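Local coordinates for protein carboxypeptidase A (Helicoverpa armigera, PDB 1JQG) that probably works as a zinc-dependent carboxypeptidase of the M14 family, cleaving residues from the C-terminal ends of peptides, and is seen here with its activation segment still attached, at residues A[19-24]-A[89-94]; A[47-52]-A[64-69]; A[173-178]-A[300-305]; A[189-194]-A[213-218]. All blocks are in the same frame, centred on the assembly; numbering follows the deposited sequence.

Interaction 1 (A[19-24]-A[89-94])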
# COMPACT_ATOMS: atom_id res chain seq x y z
N GLU A 19 -4.33 22.47 -12.54
CA GLU A 19 -3.86 21.11 -12.26
C GLU A 19 -3.21 20.50 -13.50
O GLU A 19 -3.53 20.69 -14.66
CB GLU A 19 -4.93 20.17 -11.69
CG GLU A 19 -5.30 20.49 -10.25
CD GLU A 19 -6.53 19.76 -9.75
OE1 GLU A 19 -6.67 18.54 -9.98
OE2 GLU A 19 -7.37 20.43 -9.11
N ILE A 20 -2.29 19.57 -13.22
CA ILE A 20 -1.62 18.76 -14.22
C ILE A 20 -2.50 17.61 -14.70
O ILE A 20 -2.13 16.79 -15.53
CB ILE A 20 -0.29 18.21 -13.63
CG1 ILE A 20 -0.55 17.48 -12.33
CG2 ILE A 20 0.68 19.37 -13.43
CD1 ILE A 20 0.53 17.05 -11.39
N TYR A 21 -3.71 17.49 -14.16
CA TYR A 21 -4.66 16.47 -14.53
C TYR A 21 -5.87 16.98 -15.29
O TYR A 21 -6.87 16.31 -15.47
CB TYR A 21 -5.09 15.70 -13.25
CG TYR A 21 -3.93 14.86 -12.71
CD1 TYR A 21 -3.35 15.15 -11.48
CD2 TYR A 21 -3.42 13.81 -13.44
CE1 TYR A 21 -2.31 14.39 -10.99
CE2 TYR A 21 -2.39 13.05 -12.96
CZ TYR A 21 -1.83 13.35 -11.74
OH TYR A 21 -0.78 12.60 -11.26
N ASP A 22 -5.84 18.26 -15.68
CA ASP A 22 -6.91 18.85 -16.45
C ASP A 22 -6.92 18.25 -17.86
O ASP A 22 -6.01 18.50 -18.64
CB ASP A 22 -6.76 20.36 -16.54
CG ASP A 22 -8.00 21.09 -16.99
OD1 ASP A 22 -8.01 22.34 -16.87
OD2 ASP A 22 -8.96 20.45 -17.43
N GLY A 23 -7.87 17.36 -18.11
CA GLY A 23 -7.93 16.70 -19.42
C GLY A 23 -7.59 15.22 -19.36
O GLY A 23 -7.84 14.50 -20.34
N HIS A 24 -7.06 14.76 -18.22
CA HIS A 24 -6.70 13.35 -18.08
C HIS A 24 -7.96 12.48 -17.97
O HIS A 24 -8.87 12.80 -17.21
CB HIS A 24 -5.79 13.16 -16.88
CG HIS A 24 -4.37 13.50 -17.08
ND1 HIS A 24 -3.98 14.59 -17.83
CD2 HIS A 24 -3.21 12.93 -16.66
CE1 HIS A 24 -2.65 14.69 -17.87
NE2 HIS A 24 -2.17 13.68 -17.15
N GLU A 89 -13.88 11.33 -18.18
CA GLU A 89 -13.33 12.16 -19.24
C GLU A 89 -12.33 13.18 -18.70
O GLU A 89 -11.38 13.53 -19.40
CB GLU A 89 -14.46 12.85 -20.03
CG GLU A 89 -13.95 13.57 -21.28
CD GLU A 89 -15.10 14.07 -22.14
OE1 GLU A 89 -15.45 13.29 -23.05
OE2 GLU A 89 -15.62 15.19 -21.91
N ASN A 90 -12.60 13.69 -17.49
CA ASN A 90 -11.66 14.62 -16.85
C ASN A 90 -11.57 14.32 -15.37
O ASN A 90 -12.49 14.68 -14.63
CB ASN A 90 -12.11 16.05 -17.09
CG ASN A 90 -11.07 17.08 -16.69
OD1 ASN A 90 -9.94 16.82 -16.26
ND2 ASN A 90 -11.45 18.35 -16.83
N VAL A 91 -10.50 13.66 -14.94
CA VAL A 91 -10.28 13.32 -13.54
C VAL A 91 -10.13 14.51 -12.59
O VAL A 91 -10.19 14.36 -11.37
CB VAL A 91 -9.05 12.40 -13.34
CG1 VAL A 91 -9.17 11.07 -14.04
CG2 VAL A 91 -7.79 13.12 -13.80
N LYS A 92 -9.97 15.71 -13.11
CA LYS A 92 -9.82 16.91 -12.32
C LYS A 92 -11.03 17.15 -11.44
O LYS A 92 -10.88 17.43 -10.25
CB LYS A 92 -9.59 18.14 -13.20
CG LYS A 92 -9.25 19.40 -12.43
CD LYS A 92 -8.91 20.53 -13.37
CE LYS A 92 -8.48 21.78 -12.63
NZ LYS A 92 -7.79 22.65 -13.64
N GLU A 93 -12.22 16.91 -12.00
CA GLU A 93 -13.47 17.06 -11.29
C GLU A 93 -13.59 16.12 -10.10
O GLU A 93 -14.14 16.47 -9.06
CB GLU A 93 -14.64 16.81 -12.24
CG GLU A 93 -14.74 17.81 -13.38
CD GLU A 93 -15.94 17.53 -14.26
OE1 GLU A 93 -15.80 17.38 -15.49
OE2 GLU A 93 -17.05 17.48 -13.68
N GLN A 94 -13.04 14.92 -10.21
CA GLN A 94 -13.06 13.95 -9.14
C GLN A 94 -12.08 14.34 -8.04
O GLN A 94 -12.33 14.14 -6.85
CB GLN A 94 -12.72 12.55 -9.67
CG GLN A 94 -13.76 11.96 -10.60
CD GLN A 94 -13.56 10.50 -10.90
OE1 GLN A 94 -12.46 9.94 -10.89
NE2 GLN A 94 -14.71 9.87 -11.19
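Asn90 and Asp22 meet through flat groups that cross obliquely with nearly parallel planes, amide and carboxylate only 5° apart. Asn90 ND2 gives a weak hydrogen bond to Asp22 OD2 at 3.3 Å. The other branch of the amide does more. Gly23 N donates to Asn90 OD1 at 2.8 Å in an almost straight bond (173°), and it arrives from above the plane of the amide carbonyl. Lys92 N adds a weak capping bond to the same Asn90 OD1, at 3.3 Å. A valine at Asn90 would probably leave the N-H groups of Gly23 and Lys92 without their shared acceptor and take from Asp22 OD2 its weak amide donor. Lys92 is fully extended, its CG opposite the backbone N (chi1 -173°). Its methylenes therefore run across Glu19, with CG 3.7 Å from Glu19 OE1. Beyond them Lys92 NZ ends in a salt bridge with Asp22 OD1 at 3.3 Å, its hydrogen bond weak. On the inner side, Val91 CG2 touches the CB atoms of both Tyr21 and His24, 3.7 Å from the latter. Val91 N donates to His24 O at 2.9 Å. The Tyr21 ring leads away, and its OH bonds to Asp231. Leu64 of strand 61-65 packs on Tyr21, His24 and Val91. Gly23 has positive phi in a type II turn from Tyr21 to His24, where a CB would strike the preceding carbonyl. The bond from Lys92 N to Asn90 OD1 is a side-chain cap at the start of helix 92-108; the others tie the type II turn of loop 19-24 to it.

Interaction 2 (A[47-52]-A[64-69])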
# COMPACT_ATOMS: atom_id res chain seq x y z
N LEU A 47 4.41 3.87 -23.49
CA LEU A 47 3.74 5.16 -23.52
C LEU A 47 3.83 5.81 -22.15
O LEU A 47 3.44 6.94 -21.96
CB LEU A 47 2.28 5.03 -23.94
CG LEU A 47 1.69 6.19 -24.75
CD1 LEU A 47 2.56 6.48 -25.97
CD2 LEU A 47 0.26 5.95 -25.26
N MET A 48 4.39 5.11 -21.20
CA MET A 48 4.53 5.52 -19.81
C MET A 48 3.24 6.01 -19.16
O MET A 48 3.15 7.13 -18.65
CB MET A 48 5.66 6.55 -19.64
CG MET A 48 7.04 6.05 -20.07
SD MET A 48 8.31 7.30 -20.18
CE MET A 48 7.88 8.27 -21.59
N LEU A 49 2.20 5.20 -19.24
CA LEU A 49 0.90 5.53 -18.67
C LEU A 49 0.80 5.10 -17.21
O LEU A 49 1.52 4.22 -16.75
CB LEU A 49 -0.25 4.86 -19.46
CG LEU A 49 -0.22 5.15 -20.98
CD1 LEU A 49 -1.18 4.23 -21.73
CD2 LEU A 49 -0.54 6.63 -21.18
N ASP A 50 -0.13 5.71 -16.49
CA ASP A 50 -0.40 5.37 -15.10
C ASP A 50 -1.41 4.22 -15.05
O ASP A 50 -2.63 4.44 -15.17
CB ASP A 50 -0.92 6.61 -14.37
CG ASP A 50 -1.08 6.40 -12.88
OD1 ASP A 50 -0.65 5.34 -12.39
OD2 ASP A 50 -1.64 7.27 -12.18
N VAL A 51 -0.92 3.01 -14.88
CA VAL A 51 -1.73 1.82 -14.74
C VAL A 51 -2.21 1.59 -13.32
O VAL A 51 -1.43 1.21 -12.42
CB VAL A 51 -0.94 0.57 -15.18
CG1 VAL A 51 -1.80 -0.68 -15.08
CG2 VAL A 51 -0.43 0.78 -16.60
N TRP A 52 -3.45 1.93 -13.06
CA TRP A 52 -4.06 1.72 -11.73
C TRP A 52 -4.28 0.24 -11.44
O TRP A 52 -4.02 -0.19 -10.33
CB TRP A 52 -5.42 2.46 -11.68
CG TRP A 52 -5.30 3.94 -11.69
CD1 TRP A 52 -4.14 4.68 -11.79
CD2 TRP A 52 -6.36 4.91 -11.63
NE1 TRP A 52 -4.42 6.02 -11.78
CE2 TRP A 52 -5.79 6.18 -11.68
CE3 TRP A 52 -7.75 4.79 -11.51
CZ2 TRP A 52 -6.55 7.35 -11.61
CZ3 TRP A 52 -8.52 5.96 -11.45
CH2 TRP A 52 -7.90 7.24 -11.50
N LEU A 64 -4.85 5.56 -16.26
CA LEU A 64 -4.99 7.00 -16.41
C LEU A 64 -4.22 7.53 -17.62
O LEU A 64 -3.02 7.34 -17.70
CB LEU A 64 -4.49 7.69 -15.13
CG LEU A 64 -4.65 9.22 -15.07
CD1 LEU A 64 -6.13 9.51 -15.02
CD2 LEU A 64 -3.89 9.71 -13.86
N VAL A 65 -4.89 8.06 -18.61
CA VAL A 65 -4.29 8.50 -19.86
C VAL A 65 -4.36 10.02 -20.05
O VAL A 65 -5.41 10.67 -19.97
CB VAL A 65 -4.99 7.85 -21.07
CG1 VAL A 65 -4.38 8.38 -22.39
CG2 VAL A 65 -5.06 6.32 -20.94
N PRO A 66 -3.21 10.65 -20.23
CA PRO A 66 -3.10 12.08 -20.47
C PRO A 66 -3.89 12.57 -21.67
O PRO A 66 -4.09 11.86 -22.66
CB PRO A 66 -1.60 12.32 -20.67
CG PRO A 66 -0.97 11.18 -19.93
CD PRO A 66 -1.87 10.00 -20.22
N LYS A 67 -4.27 13.84 -21.68
CA LYS A 67 -5.05 14.43 -22.77
C LYS A 67 -4.35 14.37 -24.12
O LYS A 67 -4.96 14.09 -25.16
CB LYS A 67 -5.36 15.88 -22.46
CG LYS A 67 -6.25 16.61 -23.46
CD LYS A 67 -6.64 17.95 -22.81
CE LYS A 67 -5.42 18.76 -22.41
NZ LYS A 67 -5.70 19.86 -21.44
N PHE A 68 -3.03 14.57 -24.13
CA PHE A 68 -2.24 14.56 -25.34
C PHE A 68 -1.86 13.17 -25.80
O PHE A 68 -1.05 13.02 -26.72
CB PHE A 68 -0.98 15.42 -25.17
CG PHE A 68 -1.28 16.90 -25.05
CD1 PHE A 68 -0.95 17.57 -23.88
CD2 PHE A 68 -1.90 17.60 -26.06
CE1 PHE A 68 -1.21 18.92 -23.75
CE2 PHE A 68 -2.16 18.95 -25.93
CZ PHE A 68 -1.82 19.62 -24.77
N LYS A 69 -2.43 12.14 -25.20
CA LYS A 69 -2.16 10.76 -25.57
C LYS A 69 -3.42 9.94 -25.74
O LYS A 69 -3.36 8.78 -26.12
CB LYS A 69 -1.28 10.08 -24.51
CG LYS A 69 0.19 10.48 -24.56
CD LYS A 69 0.92 9.89 -23.36
CE LYS A 69 2.40 10.17 -23.39
NZ LYS A 69 3.07 9.57 -22.20
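Asp50 and Leu64 form an antiparallel hydrogen-bonded pair, CA atoms 5.0 Å apart, in which Leu64 N donates to Asp50 O at 2.7 Å. The pair belongs to the hairpin of strands 50-53 and 61-65. On the face of the Asp50 and Leu64 side chains, Trp52 NE1 sits 3.7 Å from Leu64 CB, and Asp50 OD2 rests against Leu64 CD2. Trp52 NE1 also gives a weak hydrogen bond to Asp50 OD2. Leu49 CD2 packs on Pro66 CD at 3.7 Å. Leu47 and Lys69 run past each other in opposite directions, with Leu47 CG 4.0 Å from Lys69 CD. The Lys69 chain leaves with CG anti to the carbonyl carbon (chi1 -76°) and runs extended, which brings NZ to Leu47 O at 2.7 Å, close to the line of the carbonyl. Met48 closes helix 34-46 with a Schellman motif. The bond thus joins that helix end to Lys69, the N-cap of helix 70-80. The carbonyl's partial negative charge at a helix C-terminus is likely to suit the ammonium group. Asp50 OD2 makes a salt bridge with Arg183. This probably keeps Asp50 ionised and anchors the hairpin near the active site, the Asp50 side chain about 10 Å from the zinc ion.

Interaction 3 (A[173-178]-A[300-305])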
# COMPACT_ATOMS: atom_id res chain seq x y z
N VAL A 173 7.17 -11.52 16.55
CA VAL A 173 7.00 -10.17 16.05
C VAL A 173 6.14 -10.08 14.78
O VAL A 173 6.25 -10.88 13.83
CB VAL A 173 8.38 -9.57 15.74
CG1 VAL A 173 8.34 -8.16 15.16
CG2 VAL A 173 9.23 -9.53 16.99
N VAL A 174 5.23 -9.15 14.76
CA VAL A 174 4.36 -8.86 13.64
C VAL A 174 4.63 -7.45 13.10
O VAL A 174 4.46 -6.46 13.83
CB VAL A 174 2.87 -8.98 14.04
CG1 VAL A 174 1.95 -8.55 12.90
CG2 VAL A 174 2.59 -10.40 14.50
N MET A 175 5.17 -7.36 11.89
CA MET A 175 5.48 -6.05 11.33
C MET A 175 4.33 -5.62 10.43
O MET A 175 3.79 -6.41 9.67
CB MET A 175 6.84 -6.03 10.59
CG MET A 175 7.34 -4.61 10.36
SD MET A 175 8.92 -4.54 9.56
CE MET A 175 8.83 -2.92 8.80
N MET A 176 4.03 -4.34 10.45
CA MET A 176 2.98 -3.77 9.58
C MET A 176 3.38 -2.41 9.05
O MET A 176 4.05 -1.63 9.74
CB MET A 176 1.75 -3.72 10.46
CG MET A 176 0.49 -3.17 9.86
SD MET A 176 -0.63 -2.77 11.23
CE MET A 176 -0.51 -4.25 12.19
N GLN A 177 3.08 -2.14 7.79
CA GLN A 177 3.43 -0.85 7.19
C GLN A 177 2.43 -0.38 6.16
O GLN A 177 1.75 -1.15 5.55
CB GLN A 177 4.80 -0.85 6.49
CG GLN A 177 4.93 -1.90 5.39
CD GLN A 177 6.29 -1.89 4.74
OE1 GLN A 177 7.27 -2.02 5.48
NE2 GLN A 177 6.34 -1.73 3.41
N SER A 178 2.40 0.91 5.90
CA SER A 178 1.50 1.51 4.95
C SER A 178 2.11 2.75 4.30
O SER A 178 3.16 3.19 4.71
CB SER A 178 0.12 1.85 5.59
OG SER A 178 0.20 2.83 6.60
N ALA A 300 7.27 -13.20 12.84
CA ALA A 300 6.34 -14.24 12.40
C ALA A 300 5.47 -13.79 11.22
O ALA A 300 5.12 -14.65 10.40
CB ALA A 300 5.42 -14.70 13.52
N LEU A 301 5.14 -12.51 11.14
CA LEU A 301 4.23 -12.04 10.09
C LEU A 301 4.62 -10.62 9.64
O LEU A 301 5.01 -9.79 10.50
CB LEU A 301 2.77 -11.98 10.58
CG LEU A 301 1.70 -11.52 9.61
CD1 LEU A 301 1.55 -12.38 8.35
CD2 LEU A 301 0.35 -11.48 10.33
N TYR A 302 4.57 -10.44 8.33
CA TYR A 302 4.88 -9.16 7.73
C TYR A 302 3.76 -8.75 6.77
O TYR A 302 3.43 -9.52 5.87
CB TYR A 302 6.21 -9.22 6.96
CG TYR A 302 6.59 -7.97 6.22
CD1 TYR A 302 7.31 -6.97 6.85
CD2 TYR A 302 6.22 -7.77 4.88
CE1 TYR A 302 7.71 -5.80 6.21
CE2 TYR A 302 6.61 -6.60 4.21
CZ TYR A 302 7.36 -5.63 4.89
OH TYR A 302 7.69 -4.51 4.21
N LEU A 303 3.26 -7.53 6.94
CA LEU A 303 2.16 -7.04 6.13
C LEU A 303 2.48 -5.70 5.48
O LEU A 303 2.73 -4.69 6.12
CB LEU A 303 0.86 -6.96 6.95
CG LEU A 303 0.37 -8.24 7.62
CD1 LEU A 303 -0.87 -8.01 8.47
CD2 LEU A 303 0.09 -9.34 6.60
N ASP A 304 2.44 -5.66 4.16
CA ASP A 304 2.62 -4.44 3.38
C ASP A 304 1.24 -4.03 2.87
O ASP A 304 0.72 -4.64 1.92
CB ASP A 304 3.59 -4.70 2.22
CG ASP A 304 3.96 -3.44 1.47
OD1 ASP A 304 3.70 -2.32 1.93
OD2 ASP A 304 4.55 -3.58 0.37
N ILE A 305 0.66 -3.03 3.51
CA ILE A 305 -0.70 -2.60 3.20
C ILE A 305 -0.77 -1.62 2.05
O ILE A 305 -0.38 -0.45 2.16
CB ILE A 305 -1.43 -2.05 4.46
CG1 ILE A 305 -1.42 -3.18 5.53
CG2 ILE A 305 -2.86 -1.65 4.18
CD1 ILE A 305 -1.99 -2.79 6.88
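Gln177 links two side chains of the neighbouring strand. Its CG stands between the backbone N and the carbonyl carbon (chi1 57°), which carries the amide over toward Tyr302 and Asp304. Gln177 NE2 donates to Asp304 OD1 at 3.1 Å. It meets the carboxylate from above, the two planes being 84° apart. The other oxygen, Asp304 OD2, bonds to His306 NE2, so Asp304 acts in the second shell of a zinc ligand. Tyr302 OH gives a weak hydrogen bond to Gln177 OE1 at 2.8 Å. A leucine at Gln177 would probably leave Tyr302 OH and Asp304 OD1 without their amide partner, and the carboxylate next to His306 less firmly held. The backbone ladder joins the strands. Val173 O accepts from Ala300 N at 2.7 Å and more weakly from Leu301 N. Met175 and Gln177 then each use both N and O, bonding to Leu301, Leu303 and Ile305. The strands are parallel, 3° apart, and lie in the middle of the mixed eight-stranded sheet of the zinc carboxypeptidase fold. On the Gln177 face, Met175 and Tyr302 point the same way. Met175 SD lies in plane at the ring edge, 3.8 Å from Tyr302 CE1, a Met-aromatic contact. On the other face, Met176 CG touches Ile305 CD1 at 3.9 Å, and Val174 CG1 approaches Leu301 CD2 at 4.2 Å. Tyr379 and Tyr381 of strand 377-383 pack beside Leu303.

Interaction 4 (A[189-194]-A[213-218])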
# COMPACT_ATOMS: atom_id res chain seq x y z
N PRO A 189 -5.31 4.92 7.54
CA PRO A 189 -6.34 4.60 8.51
C PRO A 189 -6.24 3.18 9.04
O PRO A 189 -6.62 2.81 10.17
CB PRO A 189 -7.64 4.85 7.73
CG PRO A 189 -7.27 5.90 6.72
CD PRO A 189 -5.88 5.51 6.29
N ALA A 190 -5.94 2.22 8.14
CA ALA A 190 -5.85 0.81 8.52
C ALA A 190 -4.76 0.56 9.55
O ALA A 190 -4.93 -0.07 10.59
CB ALA A 190 -5.57 -0.03 7.30
N THR A 191 -3.58 1.12 9.32
CA THR A 191 -2.44 0.98 10.22
C THR A 191 -2.61 1.81 11.47
O THR A 191 -2.06 1.59 12.55
CB THR A 191 -1.14 1.38 9.45
OG1 THR A 191 0.03 0.69 9.89
CG2 THR A 191 -0.95 2.88 9.44
N LEU A 192 -3.40 2.87 11.40
CA LEU A 192 -3.67 3.76 12.52
C LEU A 192 -4.68 3.12 13.46
O LEU A 192 -4.81 3.36 14.67
CB LEU A 192 -4.19 5.10 11.96
CG LEU A 192 -3.31 6.36 12.12
CD1 LEU A 192 -1.86 6.05 11.91
CD2 LEU A 192 -3.80 7.43 11.17
N TYR A 193 -5.55 2.28 12.90
CA TYR A 193 -6.58 1.62 13.70
C TYR A 193 -5.91 0.57 14.55
O TYR A 193 -6.27 0.39 15.71
CB TYR A 193 -7.66 1.03 12.79
CG TYR A 193 -8.94 0.64 13.50
CD1 TYR A 193 -9.97 1.58 13.64
CD2 TYR A 193 -9.12 -0.61 14.04
CE1 TYR A 193 -11.15 1.24 14.30
CE2 TYR A 193 -10.29 -0.95 14.68
CZ TYR A 193 -11.29 -0.02 14.82
OH TYR A 193 -12.43 -0.41 15.48
N ALA A 194 -4.92 -0.11 13.95
CA ALA A 194 -4.14 -1.12 14.66
C ALA A 194 -3.43 -0.58 15.91
O ALA A 194 -3.26 -1.22 16.95
CB ALA A 194 -3.14 -1.77 13.73
N TRP A 213 4.81 -5.89 18.40
CA TRP A 213 4.39 -5.26 17.14
C TRP A 213 5.30 -4.11 16.72
O TRP A 213 5.90 -3.36 17.49
CB TRP A 213 2.96 -4.76 17.20
CG TRP A 213 1.95 -5.74 17.68
CD1 TRP A 213 1.78 -6.22 18.96
CD2 TRP A 213 0.92 -6.36 16.91
NE1 TRP A 213 0.73 -7.10 19.02
CE2 TRP A 213 0.18 -7.19 17.77
CE3 TRP A 213 0.52 -6.27 15.57
CZ2 TRP A 213 -0.92 -7.95 17.33
CZ3 TRP A 213 -0.53 -7.01 15.13
CH2 TRP A 213 -1.25 -7.85 16.00
N ILE A 214 5.46 -4.00 15.39
CA ILE A 214 6.21 -2.94 14.75
C ILE A 214 5.23 -2.35 13.76
O ILE A 214 4.76 -3.02 12.84
CB ILE A 214 7.47 -3.45 14.05
CG1 ILE A 214 8.53 -3.90 15.08
CG2 ILE A 214 8.08 -2.36 13.15
CD1 ILE A 214 9.79 -4.53 14.51
N ILE A 215 4.94 -1.04 13.88
CA ILE A 215 4.03 -0.37 12.97
C ILE A 215 4.66 0.87 12.39
O ILE A 215 5.01 1.78 13.13
CB ILE A 215 2.70 -0.04 13.68
CG1 ILE A 215 2.06 -1.32 14.25
CG2 ILE A 215 1.74 0.65 12.71
CD1 ILE A 215 0.71 -1.15 14.90
N LEU A 216 4.70 0.93 11.06
CA LEU A 216 5.24 2.08 10.32
C LEU A 216 4.12 2.72 9.48
O LEU A 216 3.75 2.25 8.40
CB LEU A 216 6.41 1.63 9.43
CG LEU A 216 7.05 2.66 8.49
CD1 LEU A 216 7.67 3.83 9.22
CD2 LEU A 216 8.16 2.06 7.65
N PRO A 217 3.49 3.78 10.01
CA PRO A 217 2.38 4.46 9.36
C PRO A 217 2.72 5.03 8.00
O PRO A 217 2.00 4.84 7.01
CB PRO A 217 1.91 5.44 10.38
CG PRO A 217 2.43 4.94 11.71
CD PRO A 217 3.76 4.31 11.36
N VAL A 218 3.71 5.91 7.86
CA VAL A 218 4.10 6.60 6.67
C VAL A 218 5.47 6.17 6.17
O VAL A 218 6.52 6.69 6.51
CB VAL A 218 4.12 8.13 6.87
CG1 VAL A 218 4.23 8.82 5.50
CG2 VAL A 218 2.87 8.60 7.58
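Ile215 has CG1 anti to the carbonyl carbon and CG2 anti to the backbone N (chi1 -57°), which spreads its branches along the helix toward Thr191 and Ala194. Ile215 CG2 comes up to Thr191 OG1 at 3.3 Å, a close approach with no hydrogen bond in it. Ile215 CD1 reaches Ala194 CB at 4.1 Å, nearly one helical turn on. Thr191 has chi1 of -150°, which places its methyl between the backbone N and the carbonyl carbon. From there Thr191 CG2 reaches across Pro217 at about a right angle, 3.7 Å from Pro217 CA. The two branches of Thr191 are thus shared between the strand and the residue just after it. This is the helix-on-sheet layer of a beta-alpha-beta unit. Strand 173-178 leads to helix 187-200, and the chain returns, by way of the short helix 206-209, to strand 212-216, parallel to the first and next to it. The helix segment runs back over the strand at 146°, their axes 9.1 Å apart. Leu192 sets out away from the strand, but its CD1 turns back to touch Pro217 CB at 4.1 Å, again roughly at a right angle. Around this contact, Ile195 of the same helix packs on both Ile215 and Pro217. Trp410 of helix 402-421 lies against Ala194, and Met176 of strand 173-178 also packs on Ala194.

Overall arrangement
Interactions 1 and 2 lie partly buried in the activation segment, and interactions 3 and 4 are in the core of the enzyme, on sheet and helix. The outer pair mixes backbone bonds and apolar packing with charged side chains and helix-end bonds. The inner pair splits the work: interaction 3 is a polar strand ladder, interaction 4 van der Waals packing with no hydrogen bond across it. Interaction 2 nests inside the loop closed by interaction 1, and Val91 meets Leu64 between them. Interaction 4 nests likewise inside the loop closed by interaction 3. Their strands are neighbours, and Ser178 OG probably bonds to Pro217 O at 2.7 Å. The centres of interactions 1 and 3 lie about 35 Å apart.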